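Local coordinates for outer membrane protein SusF (Bacteroides thetaiotaomicron, PDB 4FE9) that binds starch at the bacterial cell surface through its carbohydrate-binding modules, before the starch is carried into the periplasm for degradation, at residues 31-36 and 136-141; 330-335 and 365-370; 407-412 and 452-457. All coordinates share one frame; numbering follows the deposited sequence.

Interaction 1. Residues 31-36 and 136-141; sequences FTAGKD and VSITLQ. With EDO (1,2-ethanediol), chain D.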
loop_
_atom_site.group_PDB
_atom_site.type_symbol
_atom_site.label_atom_id
_atom_site.label_comp_id
_atom_site.label_asym_id
_atom_site.label_seq_id
_atom_site.Cartn_x
_atom_site.Cartn_y
_atom_site.Cartn_z
ATOM N N PHE A 31 33.343 14.080 18.052
ATOM C CA PHE A 31 33.488 12.760 17.439
ATOM C C PHE A 31 33.946 12.885 15.994
ATOM O O PHE A 31 33.505 13.796 15.269
ATOM C CB PHE A 31 32.146 12.059 17.455
ATOM C CG PHE A 31 31.662 11.742 18.825
ATOM C CD1 PHE A 31 32.070 10.566 19.466
ATOM C CD2 PHE A 31 30.813 12.624 19.497
ATOM C CE1 PHE A 31 31.720 10.325 20.801
ATOM C CE2 PHE A 31 30.362 12.337 20.767
ATOM C CZ PHE A 31 30.847 11.195 21.445
ATOM N N THR A 32 34.672 11.869 15.532
ATOM C CA THR A 32 35.016 11.743 14.101
ATOM C C THR A 32 34.694 10.338 13.602
ATOM O O THR A 32 34.712 9.372 14.380
ATOM C CB THR A 32 36.515 11.977 13.864
ATOM O OG1 THR A 32 37.251 11.053 14.670
ATOM C CG2 THR A 32 36.916 13.420 14.254
ATOM N N ALA A 33 34.475 10.205 12.294
ATOM C CA ALA A 33 34.220 8.871 11.704
ATOM C C ALA A 33 35.445 7.975 11.857
ATOM O O ALA A 33 36.570 8.464 11.883
ATOM C CB ALA A 33 33.794 8.995 10.197
ATOM N N GLY A 34 35.209 6.711 12.211
ATOM C CA GLY A 34 36.299 5.761 12.426
ATOM C C GLY A 34 37.012 5.419 11.122
ATOM O O GLY A 34 36.559 5.804 10.025
ATOM N N LYS A 35 38.057 4.620 11.215
ATOM C CA LYS A 35 38.816 4.234 10.011
ATOM C C LYS A 35 38.042 3.303 9.046
ATOM O O LYS A 35 38.297 3.308 7.881
ATOM C CB LYS A 35 40.167 3.644 10.380
ATOM C CG LYS A 35 40.130 2.190 10.859
ATOM C CD LYS A 35 41.432 1.851 11.641
ATOM C CE LYS A 35 41.928 0.427 11.355
ATOM N NZ LYS A 35 40.788 -0.523 11.131
ATOM N N ASP A 36 36.979 2.660 9.524
ATOM C CA ASP A 36 36.157 1.861 8.632
ATOM C C ASP A 36 34.940 2.648 8.166
ATOM O O ASP A 36 33.800 2.336 8.541
ATOM C CB ASP A 36 35.757 0.531 9.307
ATOM C CG ASP A 36 36.980 -0.330 9.687
ATOM O OD1 ASP A 36 37.775 -0.654 8.789
ATOM O OD2 ASP A 36 37.191 -0.613 10.898
ATOM N N VAL A 136 28.323 11.792 13.239
ATOM C CA VAL A 136 29.251 11.485 12.158
ATOM C C VAL A 136 28.609 10.454 11.199
ATOM O O VAL A 136 27.543 9.898 11.516
ATOM C CB VAL A 136 30.593 10.931 12.696
ATOM C CG1 VAL A 136 31.258 11.964 13.668
ATOM C CG2 VAL A 136 30.396 9.611 13.399
ATOM N N SER A 137 29.234 10.259 10.023
ATOM C CA SER A 137 28.629 9.505 8.874
ATOM C C SER A 137 29.596 8.443 8.491
ATOM O O SER A 137 30.792 8.712 8.395
ATOM C CB SER A 137 28.475 10.390 7.625
ATOM O OG SER A 137 27.489 11.351 7.804
ATOM N N ILE A 138 29.073 7.249 8.197
ATOM C CA ILE A 138 29.786 6.284 7.404
ATOM C C ILE A 138 28.805 5.694 6.373
ATOM O O ILE A 138 27.601 6.056 6.349
ATOM C CB ILE A 138 30.362 5.138 8.280
ATOM C CG1 ILE A 138 29.223 4.336 8.895
ATOM C CG2 ILE A 138 31.291 5.707 9.421
ATOM C CD1 ILE A 138 29.668 3.013 9.406
ATOM N N THR A 139 29.333 4.886 5.468
ATOM C CA THR A 139 28.489 4.146 4.542
ATOM C C THR A 139 28.869 2.688 4.486
ATOM O O THR A 139 29.963 2.301 4.925
ATOM C CB THR A 139 28.599 4.701 3.158
ATOM O OG1 THR A 139 29.904 4.396 2.628
ATOM C CG2 THR A 139 28.347 6.225 3.172
ATOM N N LEU A 140 27.892 1.862 4.106
ATOM C CA LEU A 140 28.080 0.435 4.031
ATOM C C LEU A 140 27.282 -0.075 2.825
ATOM O O LEU A 140 26.143 0.358 2.588
ATOM C CB LEU A 140 27.584 -0.258 5.322
ATOM C CG LEU A 140 27.667 -1.793 5.400
ATOM C CD1 LEU A 140 28.021 -2.307 6.813
ATOM C CD2 LEU A 140 26.370 -2.448 4.917
ATOM N N GLN A 141 27.884 -0.963 2.066
ATOM C CA GLN A 141 27.206 -1.555 0.926
ATOM C C GLN A 141 27.004 -3.026 1.176
ATOM O O GLN A 141 27.974 -3.797 1.227
ATOM C CB GLN A 141 28.048 -1.369 -0.342
ATOM C CG GLN A 141 27.397 -2.000 -1.611
ATOM C CD GLN A 141 28.365 -2.054 -2.778
ATOM O OE1 GLN A 141 29.386 -1.399 -2.765
ATOM N NE2 GLN A 141 28.077 -2.882 -3.741
HETATM C C1 EDO D . 31.080 -3.766 -5.692
HETATM O O1 EDO D . 29.798 -4.049 -6.287
HETATM C C2 EDO D . 31.412 -4.861 -4.689
HETATM O O2 EDO D . 31.051 -6.157 -5.227
#
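Val-136 makes the tightest part of this contact. Its CG1 methyl lies 3.3 Å from Phe-31 O and 3.9 Å from Phe-31 CB, placed there by a first torsion (chi1 -58°) that sets CG1 beside the backbone N. Two residues on, at the end of strand 27-33, Ala-33 CB lies 3.5 Å from Ser-137 O and 4.2 Å from Ile-138 CG2. The strands run nearly parallel (16°), axes 6.2 Å apart, and the segments meet through side chains, against each other and against backbone, without hydrogen bonds. Exposed Ala-33 and Ser-137 form the solvent side, Ser-137 pointing away to bond Glu-112. Towards residue 36 the packing thins to Asp-36 O against Ile-138 CD1 at 4.3 Å, that carbonyl oxygen buried without a polar partner. Beyond the contact, Gln-141 NE2 gives a weak bond to O1 of a 1,2-ethanediol probably left from crystallisation. Strand 27-33 lies between strands 48-57 (antiparallel) and 128-141 (parallel), and 38-40 continues the parallel pairing, reminiscent of the A-to-A' switch of immunoglobulin-like folds; on its other edge 128-141 pairs with strand 111-122, whose Ile-115 and Leu-113 pack against Val-136 and Ile-138.

Interaction 2. Residues 330-335 and 365-370; sequences KDLAGL and FEKPNV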
loop_
_atom_site.group_PDB
_atom_site.type_symbol
_atom_site.label_atom_id
_atom_site.label_comp_id
_atom_site.label_asym_id
_atom_site.label_seq_id
_atom_site.Cartn_x
_atom_site.Cartn_y
_atom_site.Cartn_z
ATOM N N LYS A 330 -8.420 14.862 0.154
ATOM C CA LYS A 330 -8.553 15.569 1.420
ATOM C C LYS A 330 -8.798 17.044 1.145
ATOM O O LYS A 330 -9.644 17.671 1.790
ATOM C CB LYS A 330 -7.285 15.408 2.261
ATOM C CG LYS A 330 -7.211 14.124 3.010
ATOM C CD LYS A 330 -5.901 14.012 3.707
ATOM C CE LYS A 330 -5.921 12.851 4.669
ATOM N NZ LYS A 330 -4.556 12.432 4.997
ATOM N N ASP A 331 -8.105 17.559 0.134
ATOM C CA ASP A 331 -8.248 18.942 -0.303
ATOM C C ASP A 331 -9.576 19.158 -0.991
ATOM O O ASP A 331 -10.272 20.144 -0.722
ATOM C CB ASP A 331 -7.116 19.313 -1.267
ATOM C CG ASP A 331 -5.781 19.503 -0.555
ATOM O OD1 ASP A 331 -4.748 19.601 -1.245
ATOM O OD2 ASP A 331 -5.763 19.488 0.695
ATOM N N LEU A 332 -9.899 18.288 -1.951
ATOM C CA LEU A 332 -11.109 18.472 -2.741
ATOM C C LEU A 332 -12.354 18.533 -1.857
ATOM O O LEU A 332 -13.212 19.409 -2.032
ATOM C CB LEU A 332 -11.243 17.378 -3.808
ATOM C CG LEU A 332 -12.555 17.458 -4.594
ATOM C CD1 LEU A 332 -12.521 18.642 -5.555
ATOM C CD2 LEU A 332 -12.853 16.123 -5.346
ATOM N N ALA A 333 -12.430 17.661 -0.857
ATOM C CA ALA A 333 -13.676 17.500 -0.101
ATOM C C ALA A 333 -13.536 17.959 1.333
ATOM O O ALA A 333 -14.468 17.843 2.137
ATOM C CB ALA A 333 -14.152 16.022 -0.145
ATOM N N GLY A 334 -12.337 18.385 1.687
ATOM C CA GLY A 334 -12.070 18.844 3.043
ATOM C C GLY A 334 -12.206 17.753 4.058
ATOM O O GLY A 334 -12.795 17.963 5.115
ATOM N N LEU A 335 -11.613 16.580 3.772
ATOM C CA LEU A 335 -11.864 15.372 4.598
ATOM C C LEU A 335 -11.017 15.401 5.877
ATOM O O LEU A 335 -9.851 15.746 5.834
ATOM C CB LEU A 335 -11.536 14.089 3.800
ATOM C CG LEU A 335 -12.335 13.806 2.526
ATOM C CD1 LEU A 335 -11.724 12.605 1.799
ATOM C CD2 LEU A 335 -13.837 13.545 2.887
ATOM N N PHE A 365 -12.333 10.603 -2.597
ATOM C CA PHE A 365 -13.391 11.487 -3.096
ATOM C C PHE A 365 -12.945 12.205 -4.326
ATOM O O PHE A 365 -11.844 12.756 -4.363
ATOM C CB PHE A 365 -13.772 12.502 -2.054
ATOM C CG PHE A 365 -14.650 11.964 -1.001
ATOM C CD1 PHE A 365 -14.293 10.818 -0.302
ATOM C CD2 PHE A 365 -15.831 12.618 -0.665
ATOM C CE1 PHE A 365 -15.111 10.309 0.690
ATOM C CE2 PHE A 365 -16.657 12.128 0.327
ATOM C CZ PHE A 365 -16.305 10.958 1.009
ATOM N N GLU A 366 -13.793 12.214 -5.344
ATOM C CA GLU A 366 -13.429 12.752 -6.651
ATOM C C GLU A 366 -14.537 13.639 -7.214
ATOM O O GLU A 366 -15.624 13.628 -6.726
ATOM C CB GLU A 366 -13.151 11.617 -7.610
ATOM C CG GLU A 366 -11.755 11.005 -7.429
ATOM C CD GLU A 366 -11.607 9.664 -8.134
ATOM O OE1 GLU A 366 -11.849 9.596 -9.370
ATOM O OE2 GLU A 366 -11.208 8.696 -7.455
ATOM N N LYS A 367 -14.243 14.389 -8.266
ATOM C CA LYS A 367 -15.287 15.170 -8.927
ATOM C C LYS A 367 -16.373 14.196 -9.431
ATOM O O LYS A 367 -16.046 13.163 -10.026
ATOM C CB LYS A 367 -14.712 15.956 -10.108
ATOM C CG LYS A 367 -13.625 16.987 -9.729
ATOM C CD LYS A 367 -14.227 18.214 -9.080
ATOM C CE LYS A 367 -14.413 19.341 -10.085
ATOM N NZ LYS A 367 -15.842 19.492 -10.500
ATOM N N PRO A 368 -17.663 14.526 -9.188
ATOM C CA PRO A 368 -18.784 13.699 -9.685
ATOM C C PRO A 368 -18.995 13.873 -11.172
ATOM O O PRO A 368 -19.989 14.454 -11.571
ATOM C CB PRO A 368 -19.974 14.266 -8.939
ATOM C CG PRO A 368 -19.653 15.719 -8.817
ATOM C CD PRO A 368 -18.139 15.782 -8.585
ATOM N N ASN A 369 -17.998 13.498 -11.973
ATOM C CA ASN A 369 -18.064 13.644 -13.429
ATOM C C ASN A 369 -18.775 12.459 -14.077
ATOM O O ASN A 369 -18.244 11.332 -14.087
ATOM C CB ASN A 369 -16.671 13.739 -14.014
ATOM C CG ASN A 369 -15.988 15.034 -13.665
ATOM O OD1 ASN A 369 -16.618 15.941 -13.138
ATOM N ND2 ASN A 369 -14.678 15.043 -13.755
ATOM N N VAL A 370 -19.998 12.690 -14.540
ATOM C CA VAL A 370 -20.761 11.660 -15.251
ATOM C C VAL A 370 -20.714 11.985 -16.728
ATOM O O VAL A 370 -20.761 13.164 -17.117
ATOM C CB VAL A 370 -22.209 11.632 -14.781
ATOM C CG1 VAL A 370 -23.034 10.568 -15.563
ATOM C CG2 VAL A 370 -22.274 11.369 -13.345
#
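Phe-365 receives Ala-333 and Leu-335 where the end of helix 327-333 packs on edge strand 360-366 of the Ig-like beta fold of carbohydrate-binding module 2. Its side chain can be followed outward. CB meets Ala-333 CB at 4.0 Å, and CG is within reach of both that methyl and Leu-335 CD1. Beyond CG the ring divides its neighbours: CD2 lies 3.8 Å from Ala-333 CB, which approaches obliquely, while CD1 is the same distance from Leu-335 CD1. CE1, CE2 and CZ, at the tip, all sit about equally far from Leu-335 CD2, because this methyl is centred over one ring face, 3.9 Å from the centroid and 5° off the normal, a CH-pi contact. At the helix end, Gly-334 leaves the helix with positive phi, and Leu-335 N bonds back to Lys-330 O over 3.0 Å. Both Ala-333 and Leu-335 direct their CB atoms at the strand. The ring of Phe-301 and the side chains of Val-344 and Val-352 add to the same apolar cluster. With Phe-365 reduced to an alanine, Leu-335 CD2 would probably lose the ring face it covers and a gap would open beside Ala-333. Nearer solvent, Leu-332 holds CG anti to its backbone N (chi1 175°), extending its methyls over the end of the strand and the residue after it: CD2 lies 3.5 Å from Glu-366 C, and CD1 touches Lys-367 CD at 3.9 Å, the two side chains crossing at about a right angle.

Interaction 3. Residues 407-412 and 452-457; sequences LKDGAV and GKTGQK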
loop_
_atom_site.group_PDB
_atom_site.type_symbol
_atom_site.label_atom_id
_atom_site.label_comp_id
_atom_site.label_asym_id
_atom_site.label_seq_id
_atom_site.Cartn_x
_atom_site.Cartn_y
_atom_site.Cartn_z
ATOM N N LEU A 407 -26.837 14.220 -30.080
ATOM C CA LEU A 407 -26.507 14.711 -31.412
ATOM C C LEU A 407 -27.080 13.833 -32.529
ATOM O O LEU A 407 -26.964 14.170 -33.716
ATOM C CB LEU A 407 -24.997 14.803 -31.581
ATOM C CG LEU A 407 -24.275 15.989 -30.926
ATOM C CD1 LEU A 407 -24.990 16.430 -29.649
ATOM C CD2 LEU A 407 -22.790 15.643 -30.647
ATOM N N LYS A 408 -27.559 12.645 -32.154
ATOM C CA LYS A 408 -27.969 11.616 -33.117
ATOM C C LYS A 408 -28.847 10.604 -32.419
ATOM O O LYS A 408 -28.822 10.482 -31.184
ATOM C CB LYS A 408 -26.764 10.905 -33.697
ATOM C CG LYS A 408 -26.164 11.598 -34.901
ATOM C CD LYS A 408 -24.797 11.030 -35.235
ATOM C CE LYS A 408 -24.569 9.695 -34.528
ATOM N NZ LYS A 408 -24.888 8.547 -35.405
ATOM N N ASP A 409 -29.648 9.890 -33.195
ATOM C CA ASP A 409 -30.282 8.684 -32.689
ATOM C C ASP A 409 -29.209 7.634 -32.462
ATOM O O ASP A 409 -28.212 7.609 -33.162
ATOM C CB ASP A 409 -31.341 8.179 -33.677
ATOM C CG ASP A 409 -32.241 9.303 -34.186
ATOM O OD1 ASP A 409 -33.148 9.739 -33.425
ATOM O OD2 ASP A 409 -31.934 9.848 -35.276
ATOM N N GLY A 410 -29.368 6.845 -31.410
ATOM C CA GLY A 410 -28.439 5.754 -31.140
ATOM C C GLY A 410 -28.645 5.176 -29.763
ATOM O O GLY A 410 -29.561 5.590 -29.024
ATOM N N ALA A 411 -27.857 4.148 -29.441
ATOM C CA ALA A 411 -27.886 3.553 -28.102
ATOM C C ALA A 411 -27.212 4.501 -27.113
ATOM O O ALA A 411 -26.181 5.072 -27.414
ATOM C CB ALA A 411 -27.184 2.208 -28.109
ATOM N N VAL A 412 -27.892 4.767 -26.011
ATOM C CA VAL A 412 -27.351 5.566 -24.924
ATOM C C VAL A 412 -26.385 4.724 -24.067
ATOM O O VAL A 412 -26.706 3.617 -23.685
ATOM C CB VAL A 412 -28.468 6.085 -24.026
ATOM C CG1 VAL A 412 -27.883 6.929 -22.862
ATOM C CG2 VAL A 412 -29.480 6.909 -24.846
ATOM N N GLY A 452 -31.994 6.365 -27.646
ATOM C CA GLY A 452 -32.427 7.753 -27.554
ATOM C C GLY A 452 -32.493 8.383 -28.920
ATOM O O GLY A 452 -31.896 7.872 -29.868
ATOM N N LYS A 453 -33.155 9.540 -29.010
ATOM C CA LYS A 453 -33.252 10.293 -30.292
ATOM C C LYS A 453 -32.602 11.661 -30.200
ATOM O O LYS A 453 -32.610 12.291 -29.141
ATOM C CB LYS A 453 -34.719 10.449 -30.732
ATOM C CG LYS A 453 -35.530 9.154 -30.708
ATOM C CD LYS A 453 -36.560 9.181 -29.590
ATOM C CE LYS A 453 -37.927 9.632 -30.103
ATOM N NZ LYS A 453 -38.731 8.476 -30.596
ATOM N N THR A 454 -32.149 12.164 -31.338
ATOM C CA THR A 454 -31.544 13.493 -31.411
ATOM C C THR A 454 -32.239 14.503 -30.516
ATOM O O THR A 454 -33.466 14.472 -30.346
ATOM C CB THR A 454 -31.526 14.019 -32.835
ATOM O OG1 THR A 454 -31.304 12.932 -33.729
ATOM C CG2 THR A 454 -30.404 15.061 -33.019
ATOM N N GLY A 455 -31.429 15.320 -29.844
ATOM C CA GLY A 455 -31.931 16.442 -29.057
ATOM C C GLY A 455 -32.592 16.037 -27.764
ATOM O O GLY A 455 -32.981 16.882 -26.982
ATOM N N GLN A 456 -32.736 14.738 -27.538
ATOM C CA GLN A 456 -33.082 14.247 -26.206
ATOM C C GLN A 456 -31.880 14.381 -25.249
ATOM O O GLN A 456 -30.757 14.609 -25.680
ATOM C CB GLN A 456 -33.537 12.785 -26.270
ATOM C CG GLN A 456 -34.944 12.569 -26.780
ATOM C CD GLN A 456 -35.387 11.106 -26.659
ATOM O OE1 GLN A 456 -34.628 10.188 -26.987
ATOM N NE2 GLN A 456 -36.585 10.890 -26.133
ATOM N N LYS A 457 -32.129 14.185 -23.960
ATOM C CA LYS A 457 -31.059 14.127 -22.966
ATOM C C LYS A 457 -31.442 13.245 -21.774
ATOM O O LYS A 457 -32.616 12.931 -21.589
ATOM C CB LYS A 457 -30.660 15.556 -22.507
ATOM C CG LYS A 457 -31.813 16.480 -22.230
ATOM C CD LYS A 457 -31.335 17.852 -21.703
ATOM C CE LYS A 457 -30.392 18.517 -22.671
ATOM N NZ LYS A 457 -30.524 19.990 -22.635
#
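Gly-452 opens the second segment by pairing with Gly-410 as an antiparallel hydrogen-bonded pair. Gly-452 N donates to Gly-410 O over 2.9 Å in a nearly straight bond (175°), and Gly-410 N returns one to Gly-452 O over 3.1 Å. A CB on Gly-452 would come about 3.2 Å from Val-412 CG2, leaving little room for a side chain there. Asp-409 CA adds a CA-H...O contact to Gly-452 O. At Lys-453 the strand pairing gives way to a turn. Its CB lies 3.2 Å from Asp-409 OD1, although the bent chain carries NZ 6.4 Å from that oxygen, too far for a salt bridge, while its backbone N bonds to Gln-456 OE1. Thr-454 follows, and its N gives Asp-409 OD1 a weak bond of 3.4 Å. With CG2 anti to the backbone N and OG1 beside it (chi1 -35°), Thr-454 lays CG2 against Leu-407 C at 3.6 Å and turns OG1 to the Asp-409 side. Lys-408 O is buried in this contact without a polar partner. Gly-455, with positive phi, and Gln-456 complete a type II turn, closed by Gln-456 N bonding to Lys-453 O. Backbone bonds of Gly-455 and Gln-456 to Phe-406 tie the turn to the preceding loop, while strand 410-415 pairs with strand 451-452 and also with strands 371-374 and 430-434 in the sheet of carbohydrate-binding module 3.

How the interactions relate
The three contacts follow one another along an elongated chain. Interaction 1 belongs to the N-terminal domain, interaction 2 to the end of module 2 where module 3 begins, and interaction 3 to module 3 itself. Their centres lie about 49 Å apart for 1 and 2, about 73 Å for 1 and 3, and about 30 Å for 2 and 3, whose nearest atoms still leave about 9 Å between them. All three lie away from the glycan pockets that modules 1 and 2 carry. The side chain of Leu-407 in interaction 3 is about 7 Å from the sodium ion of module 3. Each joins parts within its own region of the chain, without touching the others.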